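Local coordinates for RNA-binding protein RO60 (Deinococcus radiodurans, PDB 2NVO) that binds several small RNAs that accumulate during recovery from ultraviolet irradiation and contributes to the resistance of the bacterium to that radiation, at residues A[278-289]-A[335-343]; A[65-73]-A[100-108]. One frame throughout, in Å; residues are numbered along the deposited sequence.

Both contacts belong to the TROVE domain, the horseshoe of HEAT-like helical repeats that the VWFA-like domain closes into a ring whose positively charged central cavity binds single-stranded RNA. They follow one another along the chain, contact 2 closing before contact 1 opens, and they lie on opposite sides of the chain's centre. Their centres are about 43 Å apart and their nearest atoms about 24 Å. Contact 2 packs a loop and the first turn of helix 70-78 against helix 100-112, whereas contact 1 joins the end of helix 271-283 to the loop leading into helix 341-354. Neither includes a ligand of the calcium ion, which is bound by Ser372, Ser374 and Glu467 in the VWFA-like domain.

Contact 1. Residues A[278-289]-A[335-343]; sequences LGNLGRVGVLTP and GTWLPVPRV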
loop_
_atom_site.group_PDB
_atom_site.type_symbol
_atom_site.label_atom_id
_atom_site.label_comp_id
_atom_site.label_asym_id
_atom_site.label_seq_id
_atom_site.Cartn_x
_atom_site.Cartn_y
_atom_site.Cartn_z
ATOM N N LEU A 278 -14.399 11.958 2.364
ATOM C CA LEU A 278 -15.032 13.194 1.936
ATOM C C LEU A 278 -16.358 12.962 1.181
ATOM O O LEU A 278 -17.351 13.666 1.399
ATOM C CB LEU A 278 -14.056 14.032 1.107
ATOM C CG LEU A 278 -12.773 14.404 1.869
ATOM C CD1 LEU A 278 -11.768 15.047 0.935
ATOM C CD2 LEU A 278 -13.094 15.354 3.041
ATOM N N GLY A 279 -16.375 11.983 0.284
ATOM C CA GLY A 279 -17.586 11.683 -0.464
ATOM C C GLY A 279 -18.692 11.184 0.448
ATOM O O GLY A 279 -19.840 11.628 0.362
ATOM N N ASN A 280 -18.340 10.257 1.325
ATOM C CA ASN A 280 -19.259 9.749 2.333
ATOM C C ASN A 280 -19.875 10.840 3.216
ATOM O O ASN A 280 -20.935 10.635 3.810
ATOM C CB ASN A 280 -18.548 8.714 3.211
ATOM C CG ASN A 280 -18.460 7.343 2.549
ATOM O OD1 ASN A 280 -19.205 7.047 1.616
ATOM N ND2 ASN A 280 -17.555 6.500 3.038
ATOM N N LEU A 281 -19.204 11.991 3.298
ATOM C CA LEU A 281 -19.646 13.109 4.128
ATOM C C LEU A 281 -20.530 14.052 3.332
ATOM O O LEU A 281 -21.450 14.668 3.869
ATOM C CB LEU A 281 -18.425 13.861 4.670
ATOM C CG LEU A 281 -17.635 13.066 5.712
ATOM C CD1 LEU A 281 -16.197 13.553 5.862
ATOM C CD2 LEU A 281 -18.359 13.118 7.045
ATOM N N GLY A 282 -20.250 14.164 2.041
ATOM C CA GLY A 282 -21.083 14.962 1.173
ATOM C C GLY A 282 -22.421 14.266 1.022
ATOM O O GLY A 282 -23.461 14.919 0.880
ATOM N N ARG A 283 -22.374 12.935 1.063
ATOM C CA ARG A 283 -23.540 12.096 0.806
ATOM C C ARG A 283 -24.488 12.131 1.990
ATOM O O ARG A 283 -25.646 12.520 1.848
ATOM C CB ARG A 283 -23.112 10.651 0.533
ATOM C CG ARG A 283 -24.237 9.765 0.007
ATOM C CD ARG A 283 -23.791 8.319 -0.184
ATOM N NE ARG A 283 -23.717 7.571 1.068
ATOM C CZ ARG A 283 -22.599 7.036 1.545
ATOM N NH1 ARG A 283 -21.471 7.179 0.870
ATOM N NH2 ARG A 283 -22.604 6.361 2.689
ATOM N N VAL A 284 -23.981 11.735 3.155
ATOM C CA VAL A 284 -24.750 11.752 4.396
ATOM C C VAL A 284 -25.063 13.160 4.906
ATOM O O VAL A 284 -25.406 13.326 6.074
ATOM C CB VAL A 284 -24.029 10.988 5.508
ATOM C CG1 VAL A 284 -23.648 9.606 5.024
ATOM C CG2 VAL A 284 -22.799 11.747 5.951
ATOM N N GLY A 285 -24.940 14.162 4.034
ATOM C CA GLY A 285 -25.407 15.508 4.321
ATOM C C GLY A 285 -24.637 16.305 5.367
ATOM O O GLY A 285 -25.130 17.313 5.882
ATOM N N VAL A 286 -23.426 15.864 5.677
ATOM C CA VAL A 286 -22.582 16.560 6.640
ATOM C C VAL A 286 -21.751 17.711 6.021
ATOM O O VAL A 286 -21.537 18.754 6.650
ATOM C CB VAL A 286 -21.630 15.569 7.323
ATOM C CG1 VAL A 286 -20.495 16.311 8.019
ATOM C CG2 VAL A 286 -22.390 14.688 8.292
ATOM N N LEU A 287 -21.299 17.518 4.785
ATOM C CA LEU A 287 -20.347 18.419 4.147
ATOM C C LEU A 287 -20.950 19.031 2.883
ATOM O O LEU A 287 -20.887 18.435 1.802
ATOM C CB LEU A 287 -19.075 17.623 3.820
ATOM C CG LEU A 287 -17.761 18.236 3.333
ATOM C CD1 LEU A 287 -17.187 19.282 4.316
ATOM C CD2 LEU A 287 -16.752 17.120 3.133
ATOM N N THR A 288 -21.541 20.216 3.014
ATOM C CA THR A 288 -22.274 20.845 1.916
ATOM C C THR A 288 -21.878 22.303 1.729
ATOM O O THR A 288 -21.509 22.973 2.683
ATOM C CB THR A 288 -23.802 20.767 2.141
ATOM O OG1 THR A 288 -24.202 21.744 3.114
ATOM C CG2 THR A 288 -24.189 19.378 2.629
ATOM N N PRO A 289 -21.978 22.799 0.492
ATOM C CA PRO A 289 -21.509 24.118 0.048
ATOM C C PRO A 289 -22.078 25.313 0.818
ATOM O O PRO A 289 -21.554 26.417 0.682
ATOM C CB PRO A 289 -21.972 24.168 -1.415
ATOM C CG PRO A 289 -23.035 23.114 -1.509
ATOM C CD PRO A 289 -22.524 22.033 -0.638
ATOM N N GLY A 335 -24.016 6.392 -3.264
ATOM C CA GLY A 335 -24.954 7.404 -3.696
ATOM C C GLY A 335 -24.226 8.544 -4.375
ATOM O O GLY A 335 -23.229 8.342 -5.076
ATOM N N THR A 336 -24.736 9.749 -4.173
ATOM C CA THR A 336 -24.101 10.932 -4.709
ATOM C C THR A 336 -23.916 11.959 -3.593
ATOM O O THR A 336 -24.399 11.771 -2.471
ATOM C CB THR A 336 -24.919 11.547 -5.856
ATOM O OG1 THR A 336 -26.107 12.155 -5.334
ATOM C CG2 THR A 336 -25.303 10.479 -6.876
ATOM N N TRP A 337 -23.193 13.028 -3.912
ATOM C CA TRP A 337 -22.994 14.138 -2.992
ATOM C C TRP A 337 -22.662 15.372 -3.803
ATOM O O TRP A 337 -22.453 15.279 -5.012
ATOM C CB TRP A 337 -21.887 13.833 -1.982
ATOM C CG TRP A 337 -20.534 13.553 -2.588
ATOM C CD1 TRP A 337 -19.550 14.461 -2.853
ATOM C CD2 TRP A 337 -20.018 12.276 -2.985
ATOM N NE1 TRP A 337 -18.453 13.831 -3.393
ATOM C CE2 TRP A 337 -18.715 12.488 -3.484
ATOM C CE3 TRP A 337 -20.533 10.974 -2.971
ATOM C CZ2 TRP A 337 -17.923 11.449 -3.968
ATOM C CZ3 TRP A 337 -19.743 9.942 -3.448
ATOM C CH2 TRP A 337 -18.452 10.186 -3.939
ATOM N N LEU A 338 -22.636 16.526 -3.147
ATOM C CA LEU A 338 -22.300 17.771 -3.820
ATOM C C LEU A 338 -20.941 18.281 -3.347
ATOM O O LEU A 338 -20.832 18.868 -2.259
ATOM C CB LEU A 338 -23.376 18.825 -3.573
ATOM C CG LEU A 338 -23.094 20.179 -4.218
ATOM C CD1 LEU A 338 -22.817 20.006 -5.702
ATOM C CD2 LEU A 338 -24.256 21.140 -3.995
ATOM N N PRO A 339 -19.902 18.066 -4.172
ATOM C CA PRO A 339 -18.531 18.451 -3.820
ATOM C C PRO A 339 -18.474 19.923 -3.470
ATOM O O PRO A 339 -18.969 20.741 -4.241
ATOM C CB PRO A 339 -17.752 18.205 -5.121
ATOM C CG PRO A 339 -18.587 17.210 -5.896
ATOM C CD PRO A 339 -20.003 17.559 -5.555
ATOM N N VAL A 340 -17.895 20.252 -2.317
ATOM C CA VAL A 340 -17.680 21.645 -1.945
ATOM C C VAL A 340 -16.398 22.159 -2.571
ATOM O O VAL A 340 -15.329 21.635 -2.291
ATOM C CB VAL A 340 -17.541 21.807 -0.417
ATOM C CG1 VAL A 340 -17.276 23.258 -0.087
ATOM C CG2 VAL A 340 -18.781 21.293 0.295
ATOM N N PRO A 341 -16.499 23.203 -3.405
ATOM C CA PRO A 341 -15.358 23.710 -4.175
ATOM C C PRO A 341 -14.145 24.052 -3.318
ATOM O O PRO A 341 -13.032 23.659 -3.661
ATOM C CB PRO A 341 -15.919 24.968 -4.835
ATOM C CG PRO A 341 -17.375 24.674 -4.986
ATOM C CD PRO A 341 -17.741 23.922 -3.733
ATOM N N ARG A 342 -14.344 24.762 -2.213
ATOM C CA ARG A 342 -13.197 25.170 -1.406
ATOM C C ARG A 342 -12.514 23.978 -0.725
ATOM O O ARG A 342 -11.368 24.083 -0.301
ATOM C CB ARG A 342 -13.592 26.270 -0.398
ATOM C CG ARG A 342 -13.685 27.661 -1.032
ATOM C CD ARG A 342 -14.195 28.739 -0.060
ATOM N NE ARG A 342 -13.229 28.992 0.998
ATOM C CZ ARG A 342 -13.351 28.546 2.239
ATOM N NH1 ARG A 342 -14.420 27.845 2.584
ATOM N NH2 ARG A 342 -12.411 28.818 3.137
ATOM N N VAL A 343 -13.216 22.850 -0.615
ATOM C CA VAL A 343 -12.602 21.622 -0.097
ATOM C C VAL A 343 -11.733 21.017 -1.196
ATOM O O VAL A 343 -10.598 20.619 -0.955
ATOM C CB VAL A 343 -13.651 20.584 0.388
ATOM C CG1 VAL A 343 -13.001 19.256 0.719
ATOM C CG2 VAL A 343 -14.413 21.107 1.622
HETATM O O HOH W 1 -19.658 17.313 -0.278
#
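A single water molecule ties the two loops together: it donates one hydrogen to Leu287 O at 2.7 Å and the other to Leu338 O at 2.8 Å, bridging two acceptors whose oxygens lie 4.1 Å apart. The contact belongs to the helical horseshoe of the TROVE domain and joins the end of helix 271-283, with the loop behind it, to the segment that runs into helix 341-354. Trp337 packs on helix 271-283 where Gly279 faces it. With CG set between its own backbone N and carbonyl carbon (chi1 60°), the indole lies flat along that helix, and Gly279 CA sits 3.5 Å from the centroid of the six-membered ring, a CH-pi contact over the face. The absence of a side chain at Gly279 allows the ring to come this close. Beyond the two segments, Tyr325 holds the indole twice: its carbonyl bonds Trp337 NE1, and its ring meets the indole nearly parallel. Farther along, the aliphatic part of Arg283 runs beside the backbone of 335-336; CG reaches Thr336 O at 3.2 Å, and CD lies 3.6 Å from Gly335 N. At the other end the loop 284-289 meets residues 338-340 and the first turn of helix 341-354 through apolar groups. Val340, the N-cap residue of that helix, turns CG2 onto the Thr288-Pro289 peptide, while Val343 CG2 approaches Leu287 CD1. Pro289 and Leu338 cross at about a right angle, with Pro289 CG pressed tightly against Leu338 CD2 at 3.4 Å.

Contact 2. Residues A[65-73]-A[100-108]; sequences TVQATDFVR and DPALLVLAL
Val66 holds CG1 between its backbone N and carbonyl carbon (chi1 67°), which spreads both methyls over the first turn of helix 100-112, while Leu104 swings CG anti to its N (chi1 166°) and carries CD2 toward the Val66 methyls. Val66 CG1 touches Asp100 CB at 3.9 Å and Leu104 CD2 at 4.0 Å; CG2 leans obliquely on the ring of Pro101. The same Leu104 methyl reaches past Val66 to the backbone of the loop, coming within 3.4 Å of Ala68 N, and also meets Ala68 CB. One turn further along the helix, Leu108 CD1 touches both Ala68 CB at 3.8 Å and Val72 CG1 at 4.0 Å. In the TROVE horseshoe of HEAT-like repeats, this is how the loop and the first turn of helix 70-78 lie along one side of helix 100-112: Val66, Ala68 and Val72 point at it in turn. Phe47 of helix 40-50 touches both Val66 and Val105, and Phe142 of helix 133-143 touches Leu104, so the apolar cluster continues into neighbouring helices. Thr69, whose OG1 is hydrogen-bonded to Asp53, is the N-cap residue of helix 70-78, and within the first turn that follows, Val72 CG1 also approaches Val105 CG2 at 4.3 Å.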
loop_
_atom_site.group_PDB
_atom_site.type_symbol
_atom_site.label_atom_id
_atom_site.label_comp_id
_atom_site.label_asym_id
_atom_site.label_seq_id
_atom_site.Cartn_x
_atom_site.Cartn_y
_atom_site.Cartn_z
ATOM N N THR A 65 -1.899 -13.046 -6.135
ATOM C CA THR A 65 -1.653 -13.517 -4.788
ATOM C C THR A 65 -0.282 -14.163 -4.777
ATOM O O THR A 65 0.104 -14.857 -5.723
ATOM C CB THR A 65 -2.686 -14.568 -4.383
ATOM O OG1 THR A 65 -3.993 -13.991 -4.446
ATOM C CG2 THR A 65 -2.422 -15.057 -2.967
ATOM N N VAL A 66 0.466 -13.928 -3.714
ATOM C CA VAL A 66 1.798 -14.483 -3.637
ATOM C C VAL A 66 1.715 -16.008 -3.592
ATOM O O VAL A 66 0.893 -16.591 -2.886
ATOM C CB VAL A 66 2.563 -13.956 -2.412
ATOM C CG1 VAL A 66 1.921 -14.472 -1.133
ATOM C CG2 VAL A 66 4.036 -14.350 -2.491
ATOM N N GLN A 67 2.553 -16.646 -4.393
ATOM C CA GLN A 67 2.722 -18.079 -4.339
ATOM C C GLN A 67 4.206 -18.329 -4.195
ATOM O O GLN A 67 5.009 -17.593 -4.764
ATOM C CB GLN A 67 2.214 -18.717 -5.623
ATOM C CG GLN A 67 0.702 -18.712 -5.760
ATOM C CD GLN A 67 0.244 -19.605 -6.885
ATOM O OE1 GLN A 67 -0.244 -19.129 -7.909
ATOM N NE2 GLN A 67 0.416 -20.915 -6.711
ATOM N N ALA A 68 4.575 -19.346 -3.425
ATOM C CA ALA A 68 5.984 -19.706 -3.277
ATOM C C ALA A 68 6.514 -20.350 -4.556
ATOM O O ALA A 68 5.886 -21.238 -5.112
ATOM C CB ALA A 68 6.167 -20.638 -2.089
ATOM N N THR A 69 7.663 -19.896 -5.034
ATOM C CA THR A 69 8.270 -20.511 -6.202
ATOM C C THR A 69 9.276 -21.569 -5.764
ATOM O O THR A 69 9.552 -21.719 -4.577
ATOM C CB THR A 69 8.983 -19.479 -7.095
ATOM O OG1 THR A 69 10.020 -18.835 -6.345
ATOM C CG2 THR A 69 7.995 -18.439 -7.614
ATOM N N ASP A 70 9.832 -22.291 -6.727
ATOM C CA ASP A 70 10.791 -23.350 -6.418
ATOM C C ASP A 70 11.988 -22.809 -5.659
ATOM O O ASP A 70 12.432 -23.411 -4.675
ATOM C CB ASP A 70 11.239 -24.076 -7.687
ATOM C CG ASP A 70 10.108 -24.823 -8.356
ATOM O OD1 ASP A 70 9.000 -24.850 -7.790
ATOM O OD2 ASP A 70 10.321 -25.383 -9.452
ATOM N N PHE A 71 12.512 -21.665 -6.095
ATOM C CA PHE A 71 13.661 -21.106 -5.409
ATOM C C PHE A 71 13.357 -20.874 -3.939
ATOM O O PHE A 71 14.207 -21.098 -3.074
ATOM C CB PHE A 71 14.137 -19.795 -6.022
ATOM C CG PHE A 71 14.988 -19.002 -5.088
ATOM C CD1 PHE A 71 16.342 -19.260 -4.983
ATOM C CD2 PHE A 71 14.428 -18.041 -4.264
ATOM C CE1 PHE A 71 17.128 -18.554 -4.094
ATOM C CE2 PHE A 71 15.209 -17.334 -3.376
ATOM C CZ PHE A 71 16.565 -17.593 -3.289
ATOM N N VAL A 72 12.147 -20.407 -3.661
ATOM C CA VAL A 72 11.761 -20.094 -2.295
ATOM C C VAL A 72 11.660 -21.345 -1.411
ATOM O O VAL A 72 12.125 -21.350 -0.269
ATOM C CB VAL A 72 10.441 -19.296 -2.258
ATOM C CG1 VAL A 72 9.972 -19.091 -0.833
ATOM C CG2 VAL A 72 10.621 -17.964 -2.969
ATOM N N ARG A 73 11.043 -22.398 -1.929
ATOM C CA ARG A 73 10.923 -23.638 -1.162
ATOM C C ARG A 73 12.298 -24.257 -0.939
ATOM O O ARG A 73 12.671 -24.592 0.184
ATOM C CB ARG A 73 10.011 -24.627 -1.882
ATOM C CG ARG A 73 8.548 -24.236 -1.845
ATOM C CD ARG A 73 7.706 -25.188 -2.656
ATOM N NE ARG A 73 7.874 -24.970 -4.086
ATOM C CZ ARG A 73 7.051 -24.227 -4.821
ATOM N NH1 ARG A 73 6.000 -23.642 -4.253
ATOM N NH2 ARG A 73 7.276 -24.066 -6.119
ATOM N N ASP A 100 1.719 -10.357 3.151
ATOM C CA ASP A 100 1.470 -11.685 2.566
ATOM C C ASP A 100 2.709 -12.556 2.334
ATOM O O ASP A 100 2.748 -13.701 2.784
ATOM C CB ASP A 100 0.704 -11.572 1.237
ATOM C CG ASP A 100 -0.616 -10.848 1.370
ATOM O OD1 ASP A 100 -0.754 -9.962 2.241
ATOM O OD2 ASP A 100 -1.520 -11.157 0.569
ATOM N N PRO A 101 3.709 -12.036 1.591
ATOM C CA PRO A 101 4.874 -12.869 1.261
ATOM C C PRO A 101 5.663 -13.300 2.507
ATOM O O PRO A 101 6.185 -14.417 2.533
ATOM C CB PRO A 101 5.739 -11.951 0.386
ATOM C CG PRO A 101 4.770 -10.965 -0.206
ATOM C CD PRO A 101 3.730 -10.747 0.876
ATOM N N ALA A 102 5.763 -12.418 3.494
ATOM C CA ALA A 102 6.484 -12.722 4.729
ATOM C C ALA A 102 5.715 -13.741 5.564
ATOM O O ALA A 102 6.314 -14.604 6.218
ATOM C CB ALA A 102 6.737 -11.452 5.530
ATOM N N LEU A 103 4.388 -13.644 5.531
ATOM C CA LEU A 103 3.530 -14.612 6.200
ATOM C C LEU A 103 3.660 -15.999 5.579
ATOM O O LEU A 103 3.714 -16.995 6.298
ATOM C CB LEU A 103 2.075 -14.150 6.161
ATOM C CG LEU A 103 1.821 -12.881 6.972
ATOM C CD1 LEU A 103 0.396 -12.380 6.775
ATOM C CD2 LEU A 103 2.102 -13.153 8.444
ATOM N N LEU A 104 3.735 -16.048 4.248
ATOM C CA LEU A 104 3.852 -17.303 3.509
ATOM C C LEU A 104 5.189 -17.954 3.782
ATOM O O LEU A 104 5.261 -19.143 4.054
ATOM C CB LEU A 104 3.715 -17.058 2.003
ATOM C CG LEU A 104 4.140 -18.197 1.069
ATOM C CD1 LEU A 104 3.388 -19.493 1.407
ATOM C CD2 LEU A 104 3.934 -17.842 -0.402
ATOM N N VAL A 105 6.250 -17.164 3.700
ATOM C CA VAL A 105 7.589 -17.664 3.964
ATOM C C VAL A 105 7.700 -18.194 5.388
ATOM O O VAL A 105 8.253 -19.267 5.618
ATOM C CB VAL A 105 8.646 -16.579 3.719
ATOM C CG1 VAL A 105 9.981 -17.026 4.264
ATOM C CG2 VAL A 105 8.760 -16.288 2.218
ATOM N N LEU A 106 7.148 -17.441 6.334
ATOM C CA LEU A 106 7.145 -17.836 7.737
ATOM C C LEU A 106 6.424 -19.160 7.940
ATOM O O LEU A 106 6.912 -20.030 8.667
ATOM C CB LEU A 106 6.523 -16.755 8.626
ATOM C CG LEU A 106 6.826 -16.935 10.122
ATOM C CD1 LEU A 106 8.274 -16.564 10.464
ATOM C CD2 LEU A 106 5.871 -16.128 10.984
ATOM N N ALA A 107 5.268 -19.316 7.297
ATOM C CA ALA A 107 4.562 -20.583 7.330
ATOM C C ALA A 107 5.431 -21.719 6.812
ATOM O O ALA A 107 5.480 -22.785 7.425
ATOM C CB ALA A 107 3.254 -20.503 6.542
ATOM N N LEU A 108 6.111 -21.501 5.687
ATOM C CA LEU A 108 6.932 -22.548 5.075
ATOM C C LEU A 108 8.028 -23.022 6.026
ATOM O O LEU A 108 8.239 -24.221 6.203
ATOM C CB LEU A 108 7.568 -22.073 3.761
ATOM C CG LEU A 108 6.686 -21.883 2.529
ATOM C CD1 LEU A 108 7.428 -21.090 1.447
ATOM C CD2 LEU A 108 6.224 -23.232 1.990
#